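Local structure of SxtG (Microseira wollei, 6U1R) at residues F139-I147 with W241-Y250; P183-F194 with V206-F214. The protein is an amidinotransferase of the saxitoxin biosynthetic pathway, probably moving an amidino group to its acceptor by way of a covalent enzyme-bound intermediate. All coordinates share one frame; numbering follows the deposited sequence. Where two conformers were deposited one is given.

Both contacts are largely buried, and both reach the second subunit, but they join different kinds of structure. In interaction 1 a beta hairpin packs against the end of helix 236-245, mostly hydrocarbon on hydrocarbon, with one His-carboxylate bond toward its margin. Interaction 2 ties two irregular segments of the long connection between strands 176-179 and 219-222, where, with little regular secondary structure, glutamate, glutamine and threonine side chains bond to backbone groups. They touch through Phe214, whose ring packs on Leu140 and Trp241 of interaction 1. Asp215, a predicted active-site residue, comes next in the chain, and its side chain is about 8 Å from that of Leu140.

Interaction 1. Residues F139-I147 with W241-Y250; sequences FLVIGNEII and WLQRHLEDEY
Ile142 CG2 lies over one face of the Tyr250 ring, 3.3 Å from CZ, while the carbonyl oxygen of Leu246 sits in plane at the ring's edge. His245 CB lies over one face of the Trp241 indole, toward its rim. The imidazole of His245 has Trp241 CH2 above one face, and at the edge NE2 donates to Glu145 OE2 at 2.8 Å, a nearly straight bond (170°). The acceptor lies in the imidazole plane, although carboxylate and ring are turned 47° apart. Glu145 reaches this far because its chain is extended, with CG anti to the backbone N (chi1 -179°); Thr178 OG1 is a second partner of OE2, and the carboxylate would favour a protonated imidazole. The 139-147 hairpin, closed by a type II' turn whose positive phi suits Gly143, is joined by strand 176-179, parallel to strand 145-148, in a mixed sheet consistent with the alpha/beta propeller expected of this family. The hairpin's other side, bearing Phe139 and Ile146, packs on helix 164-172. Toward helix 241-245 it offers branched aliphatic side chains: Leu140 and Leu242 meet tip to tip, 3.7 Å between their CD1 atoms, and Ile147 CD1 reaches His245 CD2 at 3.8 Å.

Interaction 2. Residues P183-F194 with V206-F214; sequences PQLFDAQYDFNF and VVTEFEPTF
The carboxylate of Glu211 grips two successive backbone amides, one with each oxygen: Leu185 N, 2.8 Å from OE2, lies on its syn lone pair, and Gln184 N, 2.8 Å from OE1, on the syn side but tilted out of the carboxylate plane. Glutamate suits this place because its two acceptors match neighbouring N-H groups where the chain turns through the left-handed conformation of Leu185, and these donors probably favour the charged form. Its CG stands between backbone N and carbonyl carbon (chi1 72°), from where the extended chain reaches the amides. A water, 2.7 Å from Gln184 OE1, also donates to Glu211 OE1. Gln189 works like a peptide group: with its chain bent at chi2 (60°), OE1 accepts from Glu211 N at 3.1 Å and NE2 gives a weak bond to Glu211 O. Tyr190 and Val207 form a single non-hydrogen-bonded antiparallel bridge, flanked by Thr208 N to Gln189 O and Asp191 N to Val206 O. Thr208 OG1 donates to Ala188 O at 2.7 Å, in the carbonyl plane, and accepts from Phe210 N in an ST turn. Ala188 is small enough for CB to rest over a face of the Phe210 ring, 4.0 Å from its centroid; Lys168 of the second subunit makes a cation-pi contact with that ring. The paired loops touch helix 53-57 through Tyr190, on Pro55 and Ile56, and helix 236-245 through Pro212, on Leu237, and both belong to the connection between strands 176-179 and 219-222.

Interaction 1. Residues F139-I147 with W241-Y250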
loop_
_atom_site.group_PDB
_atom_site.type_symbol
_atom_site.label_atom_id
_atom_site.label_comp_id
_atom_site.label_asym_id
_atom_site.label_seq_id
_atom_site.Cartn_x
_atom_site.Cartn_y
_atom_site.Cartn_z
ATOM N N PHE A 139 0.268 2.956 -11.267
ATOM C CA PHE A 139 1.152 3.822 -10.492
ATOM C C PHE A 139 0.945 5.278 -10.879
ATOM O O PHE A 139 0.757 5.583 -12.054
ATOM C CB PHE A 139 2.645 3.544 -10.736
ATOM C CG PHE A 139 3.045 2.095 -10.646
ATOM C CD1 PHE A 139 3.311 1.524 -9.421
ATOM C CD2 PHE A 139 3.166 1.321 -11.785
ATOM C CE1 PHE A 139 3.710 0.197 -9.323
ATOM C CE2 PHE A 139 3.552 -0.024 -11.693
ATOM C CZ PHE A 139 3.815 -0.575 -10.458
ATOM N N LEU A 140 1.060 6.160 -9.901
ATOM C CA LEU A 140 1.195 7.591 -10.108
ATOM C C LEU A 140 2.634 7.995 -9.844
ATOM O O LEU A 140 3.240 7.532 -8.869
ATOM C CB LEU A 140 0.318 8.386 -9.154
ATOM C CG LEU A 140 -1.173 8.452 -9.333
ATOM C CD1 LEU A 140 -1.758 9.035 -8.014
ATOM C CD2 LEU A 140 -1.484 9.334 -10.525
ATOM N N VAL A 141 3.176 8.862 -10.691
ATOM C CA VAL A 141 4.468 9.488 -10.435
ATOM C C VAL A 141 4.200 10.932 -10.051
ATOM O O VAL A 141 3.697 11.712 -10.873
ATOM C CB VAL A 141 5.412 9.419 -11.647
ATOM C CG1 VAL A 141 6.770 10.008 -11.254
ATOM C CG2 VAL A 141 5.574 8.012 -12.122
ATOM N N ILE A 142 4.542 11.291 -8.813
ATOM C CA ILE A 142 4.333 12.636 -8.280
ATOM C C ILE A 142 5.705 13.148 -7.847
ATOM O O ILE A 142 6.173 12.843 -6.742
ATOM C CB ILE A 142 3.347 12.673 -7.105
ATOM C CG1 ILE A 142 2.005 12.016 -7.461
ATOM C CG2 ILE A 142 3.117 14.134 -6.654
ATOM C CD1 ILE A 142 1.277 12.659 -8.641
ATOM N N GLY A 143 6.362 13.915 -8.706
ATOM C CA GLY A 143 7.679 14.420 -8.345
ATOM C C GLY A 143 8.684 13.282 -8.269
ATOM O O GLY A 143 8.918 12.600 -9.268
ATOM N N ASN A 144 9.266 13.039 -7.096
ATOM C CA ASN A 144 10.222 11.959 -6.922
ATOM C C ASN A 144 9.600 10.716 -6.285
ATOM O O ASN A 144 10.339 9.809 -5.892
ATOM C CB ASN A 144 11.421 12.427 -6.080
ATOM C CG ASN A 144 11.037 12.776 -4.651
ATOM O OD1 ASN A 144 9.876 12.665 -4.260
ATOM N ND2 ASN A 144 12.024 13.185 -3.855
ATOM N N GLU A 145 8.270 10.639 -6.222
ATOM C CA GLU A 145 7.558 9.553 -5.555
ATOM C C GLU A 145 6.756 8.725 -6.550
ATOM O O GLU A 145 6.028 9.288 -7.387
ATOM C CB GLU A 145 6.615 10.117 -4.492
ATOM C CG GLU A 145 5.835 9.067 -3.715
ATOM C CD GLU A 145 4.878 9.665 -2.703
ATOM O OE1 GLU A 145 4.579 10.872 -2.795
ATOM O OE2 GLU A 145 4.416 8.928 -1.808
ATOM N N ILE A 146 6.860 7.395 -6.431
ATOM C CA ILE A 146 5.975 6.455 -7.127
ATOM C C ILE A 146 4.953 5.914 -6.116
ATOM O O ILE A 146 5.328 5.422 -5.045
ATOM C CB ILE A 146 6.781 5.327 -7.794
ATOM C CG1 ILE A 146 7.732 5.941 -8.832
ATOM C CG2 ILE A 146 5.852 4.306 -8.454
ATOM C CD1 ILE A 146 8.569 4.990 -9.572
ATOM N N ILE A 147 3.658 6.054 -6.427
ATOM C CA ILE A 147 2.560 5.616 -5.561
ATOM C C ILE A 147 1.840 4.448 -6.226
ATOM O O ILE A 147 1.358 4.570 -7.364
ATOM C CB ILE A 147 1.562 6.761 -5.289
ATOM C CG1 ILE A 147 2.281 7.991 -4.729
ATOM C CG2 ILE A 147 0.460 6.298 -4.323
ATOM C CD1 ILE A 147 1.411 9.235 -4.672
ATOM N N TRP A 241 -8.349 10.067 -0.325
ATOM C CA TRP A 241 -7.080 9.508 0.117
ATOM C C TRP A 241 -5.920 10.182 -0.604
ATOM O O TRP A 241 -4.921 10.572 0.023
ATOM C CB TRP A 241 -7.028 7.982 -0.099
ATOM C CG TRP A 241 -5.772 7.437 0.494
ATOM C CD1 TRP A 241 -5.616 6.936 1.763
ATOM C CD2 TRP A 241 -4.469 7.390 -0.121
ATOM N NE1 TRP A 241 -4.294 6.592 1.975
ATOM C CE2 TRP A 241 -3.573 6.859 0.835
ATOM C CE3 TRP A 241 -3.976 7.746 -1.389
ATOM C CZ2 TRP A 241 -2.210 6.673 0.560
ATOM C CZ3 TRP A 241 -2.625 7.568 -1.655
ATOM C CH2 TRP A 241 -1.758 7.034 -0.682
ATOM N N LEU A 242 -6.028 10.339 -1.925
ATOM C CA LEU A 242 -4.914 10.937 -2.661
ATOM C C LEU A 242 -4.748 12.405 -2.301
ATOM O O LEU A 242 -3.619 12.897 -2.191
ATOM C CB LEU A 242 -5.114 10.780 -4.160
ATOM C CG LEU A 242 -3.963 11.265 -5.055
ATOM C CD1 LEU A 242 -2.700 10.455 -4.773
ATOM C CD2 LEU A 242 -4.377 11.167 -6.514
ATOM N N GLN A 243 -5.856 13.130 -2.110
ATOM C CA GLN A 243 -5.721 14.530 -1.716
ATOM C C GLN A 243 -5.046 14.648 -0.356
ATOM O O GLN A 243 -4.194 15.524 -0.166
ATOM C CB GLN A 243 -7.080 15.239 -1.709
ATOM C CG GLN A 243 -7.019 16.736 -1.275
ATOM C CD GLN A 243 -6.170 17.630 -2.197
ATOM O OE1 GLN A 243 -6.707 18.313 -3.090
ATOM N NE2 GLN A 243 -4.845 17.658 -1.957
ATOM N N ARG A 244 -5.370 13.764 0.587
ATOM C CA ARG A 244 -4.709 13.858 1.886
ATOM C C ARG A 244 -3.235 13.498 1.779
ATOM O O ARG A 244 -2.383 14.150 2.394
ATOM C CB ARG A 244 -5.371 12.964 2.920
ATOM C CG ARG A 244 -4.600 13.059 4.264
ATOM C CD ARG A 244 -5.420 12.732 5.461
ATOM N NE ARG A 244 -6.699 13.438 5.462
ATOM C CZ ARG A 244 -7.819 12.939 5.967
ATOM N NH1 ARG A 244 -7.825 11.730 6.523
ATOM N NH2 ARG A 244 -8.944 13.651 5.908
ATOM N N HIS A 245 -2.914 12.450 1.020
ATOM C CA HIS A 245 -1.520 12.056 0.861
ATOM C C HIS A 245 -0.680 13.181 0.267
ATOM O O HIS A 245 0.494 13.352 0.647
ATOM C CB HIS A 245 -1.438 10.802 -0.009
ATOM C CG HIS A 245 -0.066 10.217 -0.080
ATOM N ND1 HIS A 245 0.525 9.575 0.990
ATOM C CD2 HIS A 245 0.839 10.192 -1.086
ATOM C CE1 HIS A 245 1.734 9.169 0.637
ATOM N NE2 HIS A 245 1.946 9.525 -0.618
ATOM N N LEU A 246 -1.259 13.967 -0.644
ATOM C CA LEU A 246 -0.546 15.015 -1.369
ATOM C C LEU A 246 -0.861 16.429 -0.867
ATOM O O LEU A 246 -0.530 17.402 -1.551
ATOM C CB LEU A 246 -0.866 14.922 -2.863
ATOM C CG LEU A 246 -0.485 13.623 -3.577
ATOM C CD1 LEU A 246 -0.838 13.707 -5.062
ATOM C CD2 LEU A 246 0.985 13.296 -3.342
ATOM N N GLU A 247 -1.465 16.574 0.317
ATOM C CA GLU A 247 -2.062 17.862 0.696
ATOM C C GLU A 247 -1.032 18.961 0.954
ATOM O O GLU A 247 -1.384 20.142 0.885
ATOM C CB GLU A 247 -2.929 17.714 1.954
ATOM C CG GLU A 247 -2.137 17.350 3.212
ATOM C CD GLU A 247 -3.019 17.086 4.430
ATOM O OE1 GLU A 247 -4.263 17.164 4.311
ATOM O OE2 GLU A 247 -2.459 16.771 5.498
ATOM N N ASP A 248 0.209 18.616 1.287
ATOM C CA ASP A 248 1.200 19.654 1.577
ATOM C C ASP A 248 1.527 20.492 0.346
ATOM O O ASP A 248 1.861 21.680 0.475
ATOM C CB ASP A 248 2.492 19.028 2.119
ATOM C CG ASP A 248 2.335 18.455 3.523
ATOM O OD1 ASP A 248 1.385 18.838 4.228
ATOM O OD2 ASP A 248 3.176 17.619 3.916
ATOM N N GLU A 249 1.458 19.905 -0.852
ATOM C CA GLU A 249 1.967 20.581 -2.039
ATOM C C GLU A 249 1.012 20.597 -3.225
ATOM O O GLU A 249 1.243 21.385 -4.148
ATOM C CB GLU A 249 3.289 19.947 -2.511
ATOM C CG GLU A 249 4.397 19.819 -1.451
ATOM C CD GLU A 249 4.951 21.155 -0.972
ATOM O OE1 GLU A 249 4.653 22.206 -1.576
ATOM O OE2 GLU A 249 5.690 21.151 0.036
ATOM N N TYR A 250 -0.050 19.782 -3.232
ATOM C CA TYR A 250 -0.864 19.574 -4.423
ATOM C C TYR A 250 -2.338 19.819 -4.130
ATOM O O TYR A 250 -2.819 19.635 -3.008
ATOM C CB TYR A 250 -0.695 18.141 -4.974
ATOM C CG TYR A 250 0.699 17.871 -5.436
ATOM C CD1 TYR A 250 1.078 18.142 -6.738
ATOM C CD2 TYR A 250 1.661 17.383 -4.559
ATOM C CE1 TYR A 250 2.375 17.914 -7.175
ATOM C CE2 TYR A 250 2.955 17.141 -4.981
ATOM C CZ TYR A 250 3.305 17.423 -6.295
ATOM O OH TYR A 250 4.589 17.189 -6.717
#

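Interaction 2. Residues P183-F194 with V206-F214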
loop_
_atom_site.group_PDB
_atom_site.type_symbol
_atom_site.label_atom_id
_atom_site.label_comp_id
_atom_site.label_asym_id
_atom_site.label_seq_id
_atom_site.Cartn_x
_atom_site.Cartn_y
_atom_site.Cartn_z
ATOM N N PRO A 183 -6.766 -2.567 -0.941
ATOM C CA PRO A 183 -8.182 -2.723 -0.580
ATOM C C PRO A 183 -8.557 -4.185 -0.401
ATOM O O PRO A 183 -7.934 -5.094 -0.951
ATOM C CB PRO A 183 -8.927 -2.088 -1.764
ATOM C CG PRO A 183 -7.984 -2.255 -2.935
ATOM C CD PRO A 183 -6.609 -2.051 -2.317
ATOM N N GLN A 184 -9.620 -4.393 0.383
ATOM C CA GLN A 184 -10.150 -5.726 0.643
ATOM C C GLN A 184 -10.926 -6.264 -0.555
ATOM O O GLN A 184 -10.908 -7.475 -0.813
ATOM C CB GLN A 184 -11.065 -5.698 1.877
ATOM C CG GLN A 184 -10.366 -5.304 3.169
ATOM C CD GLN A 184 -11.260 -5.434 4.398
ATOM O OE1 GLN A 184 -12.198 -4.651 4.600
ATOM N NE2 GLN A 184 -10.991 -6.437 5.208
ATOM N N LEU A 185 -11.648 -5.378 -1.245
ATOM C CA LEU A 185 -12.437 -5.700 -2.423
ATOM C C LEU A 185 -13.507 -6.745 -2.100
ATOM O O LEU A 185 -13.802 -7.630 -2.905
ATOM C CB LEU A 185 -11.544 -6.138 -3.587
ATOM C CG LEU A 185 -10.450 -5.119 -3.969
ATOM C CD1 LEU A 185 -9.685 -5.550 -5.243
ATOM C CD2 LEU A 185 -11.051 -3.738 -4.161
ATOM N N PHE A 186 -14.122 -6.596 -0.925
ATOM C CA PHE A 186 -15.346 -7.321 -0.618
ATOM C C PHE A 186 -16.459 -6.955 -1.603
ATOM O O PHE A 186 -16.437 -5.916 -2.277
ATOM C CB PHE A 186 -15.826 -6.994 0.806
ATOM C CG PHE A 186 -14.953 -7.522 1.920
ATOM C CD1 PHE A 186 -13.844 -8.327 1.686
ATOM C CD2 PHE A 186 -15.270 -7.209 3.235
ATOM C CE1 PHE A 186 -13.077 -8.810 2.746
ATOM C CE2 PHE A 186 -14.513 -7.696 4.286
ATOM C CZ PHE A 186 -13.425 -8.497 4.043
ATOM N N ASP A 187 -17.493 -7.803 -1.635
ATOM C CA ASP A 187 -18.656 -7.490 -2.453
ATOM C C ASP A 187 -19.223 -6.109 -2.139
ATOM O O ASP A 187 -19.785 -5.465 -3.025
ATOM C CB ASP A 187 -19.748 -8.549 -2.261
ATOM C CG ASP A 187 -19.455 -9.851 -2.988
ATOM O OD1 ASP A 187 -18.485 -9.939 -3.775
ATOM O OD2 ASP A 187 -20.241 -10.803 -2.776
ATOM N N ALA A 188 -19.083 -5.635 -0.892
ATOM C CA ALA A 188 -19.628 -4.330 -0.514
ATOM C C ALA A 188 -19.031 -3.161 -1.307
ATOM O O ALA A 188 -19.605 -2.066 -1.293
ATOM C CB ALA A 188 -19.420 -4.080 0.979
ATOM N N GLN A 189 -17.889 -3.358 -1.968
ATOM C CA GLN A 189 -17.257 -2.322 -2.784
ATOM C C GLN A 189 -17.962 -2.119 -4.124
ATOM O O GLN A 189 -17.648 -1.162 -4.836
ATOM C CB GLN A 189 -15.773 -2.683 -2.989
ATOM C CG GLN A 189 -14.936 -1.635 -3.764
ATOM C CD GLN A 189 -14.888 -0.272 -3.093
ATOM O OE1 GLN A 189 -15.237 -0.125 -1.928
ATOM N NE2 GLN A 189 -14.445 0.747 -3.849
ATOM N N TYR A 190 -18.945 -2.963 -4.471
ATOM C CA TYR A 190 -19.578 -2.915 -5.779
ATOM C C TYR A 190 -21.097 -2.900 -5.622
ATOM O O TYR A 190 -21.645 -3.588 -4.757
ATOM C CB TYR A 190 -19.148 -4.119 -6.642
ATOM C CG TYR A 190 -17.667 -4.409 -6.585
ATOM C CD1 TYR A 190 -16.762 -3.618 -7.272
ATOM C CD2 TYR A 190 -17.178 -5.469 -5.833
ATOM C CE1 TYR A 190 -15.379 -3.880 -7.212
ATOM C CE2 TYR A 190 -15.821 -5.744 -5.764
ATOM C CZ TYR A 190 -14.923 -4.943 -6.459
ATOM O OH TYR A 190 -13.577 -5.234 -6.364
ATOM N N ASP A 191 -21.759 -2.123 -6.474
ATOM C CA ASP A 191 -23.219 -1.995 -6.487
ATOM C C ASP A 191 -23.773 -3.073 -7.409
ATOM O O ASP A 191 -23.774 -2.922 -8.631
ATOM C CB ASP A 191 -23.622 -0.599 -6.946
ATOM C CG ASP A 191 -25.129 -0.405 -7.010
ATOM O OD1 ASP A 191 -25.877 -1.359 -6.731
ATOM O OD2 ASP A 191 -25.548 0.714 -7.373
ATOM N N PHE A 192 -24.248 -4.171 -6.834
ATOM C CA PHE A 192 -24.743 -5.243 -7.690
ATOM C C PHE A 192 -26.137 -4.971 -8.237
ATOM O O PHE A 192 -26.636 -5.772 -9.029
ATOM C CB PHE A 192 -24.697 -6.573 -6.934
ATOM C CG PHE A 192 -23.301 -7.109 -6.770
ATOM C CD1 PHE A 192 -22.699 -7.827 -7.793
ATOM C CD2 PHE A 192 -22.570 -6.853 -5.617
ATOM C CE1 PHE A 192 -21.404 -8.312 -7.659
ATOM C CE2 PHE A 192 -21.271 -7.339 -5.469
ATOM C CZ PHE A 192 -20.689 -8.069 -6.491
ATOM N N ASN A 193 -26.758 -3.849 -7.877
ATOM C CA ASN A 193 -27.998 -3.416 -8.507
ATOM C C ASN A 193 -27.767 -2.314 -9.535
ATOM O O ASN A 193 -28.721 -1.658 -9.957
ATOM C CB ASN A 193 -28.992 -2.954 -7.442
ATOM C CG ASN A 193 -29.302 -4.046 -6.433
ATOM O OD1 ASN A 193 -29.421 -5.216 -6.791
ATOM N ND2 ASN A 193 -29.402 -3.672 -5.162
ATOM N N PHE A 194 -26.522 -2.115 -9.970
ATOM C CA PHE A 194 -26.207 -0.958 -10.796
ATOM C C PHE A 194 -26.926 -1.026 -12.140
ATOM O O PHE A 194 -27.057 -2.094 -12.740
ATOM C CB PHE A 194 -24.697 -0.846 -11.033
ATOM C CG PHE A 194 -24.316 0.342 -11.871
ATOM C CD1 PHE A 194 -24.170 1.590 -11.287
ATOM C CD2 PHE A 194 -24.127 0.219 -13.244
ATOM C CE1 PHE A 194 -23.827 2.697 -12.051
ATOM C CE2 PHE A 194 -23.783 1.323 -14.013
ATOM C CZ PHE A 194 -23.643 2.562 -13.422
ATOM N N VAL A 206 -20.246 1.969 -10.742
ATOM C CA VAL A 206 -20.485 0.693 -10.062
ATOM C C VAL A 206 -19.793 0.605 -8.699
ATOM O O VAL A 206 -20.280 -0.105 -7.811
ATOM C CB VAL A 206 -20.078 -0.481 -10.974
ATOM C CG1 VAL A 206 -18.589 -0.531 -11.170
ATOM C CG2 VAL A 206 -20.591 -1.807 -10.425
ATOM N N VAL A 207 -18.662 1.291 -8.487
ATOM C CA VAL A 207 -18.026 1.216 -7.172
ATOM C C VAL A 207 -18.816 2.043 -6.167
ATOM O O VAL A 207 -19.448 3.061 -6.508
ATOM C CB VAL A 207 -16.549 1.656 -7.176
ATOM C CG1 VAL A 207 -15.650 0.551 -7.745
ATOM C CG2 VAL A 207 -16.364 2.965 -7.885
ATOM N N THR A 208 -18.786 1.583 -4.921
ATOM C CA THR A 208 -19.458 2.197 -3.786
ATOM C C THR A 208 -18.447 3.028 -3.007
ATOM O O THR A 208 -17.326 3.283 -3.476
ATOM C CB THR A 208 -20.067 1.130 -2.876
ATOM O OG1 THR A 208 -18.999 0.405 -2.243
ATOM C CG2 THR A 208 -20.940 0.168 -3.659
ATOM N N GLU A 209 -18.826 3.434 -1.788
ATOM C CA GLU A 209 -17.925 4.133 -0.872
ATOM C C GLU A 209 -17.503 3.259 0.305
ATOM O O GLU A 209 -17.231 3.757 1.401
ATOM C CB GLU A 209 -18.573 5.429 -0.381
ATOM C CG GLU A 209 -18.811 6.463 -1.501
ATOM C CD GLU A 209 -17.522 6.933 -2.173
ATOM O OE1 GLU A 209 -16.483 7.023 -1.486
ATOM O OE2 GLU A 209 -17.566 7.237 -3.391
ATOM N N PHE A 210 -17.417 1.946 0.089
ATOM C CA PHE A 210 -17.014 1.039 1.159
ATOM C C PHE A 210 -15.560 1.278 1.590
ATOM O O PHE A 210 -15.264 1.310 2.792
ATOM C CB PHE A 210 -17.260 -0.392 0.683
ATOM C CG PHE A 210 -16.597 -1.450 1.505
ATOM C CD1 PHE A 210 -17.098 -1.800 2.750
ATOM C CD2 PHE A 210 -15.499 -2.130 1.009
ATOM C CE1 PHE A 210 -16.495 -2.794 3.495
ATOM C CE2 PHE A 210 -14.889 -3.109 1.744
ATOM C CZ PHE A 210 -15.390 -3.451 2.996
ATOM N N GLU A 211 -14.642 1.441 0.641
ATOM C CA GLU A 211 -13.234 1.628 0.966
ATOM C C GLU A 211 -12.553 2.415 -0.146
ATOM O O GLU A 211 -13.076 2.504 -1.260
ATOM C CB GLU A 211 -12.529 0.286 1.174
ATOM C CG GLU A 211 -12.318 -0.467 -0.116
ATOM C CD GLU A 211 -11.878 -1.891 0.121
ATOM O OE1 GLU A 211 -11.169 -2.162 1.125
ATOM O OE2 GLU A 211 -12.265 -2.726 -0.714
ATOM N N PRO A 212 -11.370 2.980 0.119
ATOM C CA PRO A 212 -10.689 3.802 -0.902
ATOM C C PRO A 212 -10.188 2.963 -2.071
ATOM O O PRO A 212 -9.404 2.032 -1.871
ATOM C CB PRO A 212 -9.517 4.424 -0.134
ATOM C CG PRO A 212 -9.822 4.276 1.303
ATOM C CD PRO A 212 -10.748 3.108 1.450
ATOM N N THR A 213 -10.598 3.324 -3.297
ATOM C CA THR A 213 -10.044 2.738 -4.516
ATOM C C THR A 213 -9.847 3.825 -5.565
ATOM O O THR A 213 -10.656 4.759 -5.686
ATOM C CB THR A 213 -10.915 1.596 -5.127
ATOM O OG1 THR A 213 -12.237 2.058 -5.445
ATOM C CG2 THR A 213 -11.005 0.414 -4.186
ATOM N N PHE A 214 -8.746 3.711 -6.299
ATOM C CA PHE A 214 -8.573 4.502 -7.512
ATOM C C PHE A 214 -7.556 3.831 -8.422
ATOM O O PHE A 214 -6.683 3.078 -7.968
ATOM C CB PHE A 214 -8.152 5.959 -7.208
ATOM C CG PHE A 214 -6.764 6.124 -6.623
ATOM C CD1 PHE A 214 -5.648 6.176 -7.455
ATOM C CD2 PHE A 214 -6.576 6.265 -5.254
ATOM C CE1 PHE A 214 -4.388 6.348 -6.931
ATOM C CE2 PHE A 214 -5.301 6.448 -4.719
ATOM C CZ PHE A 214 -4.211 6.492 -5.552
HETATM O O HOH W 1 -12.111 -2.066 3.745
#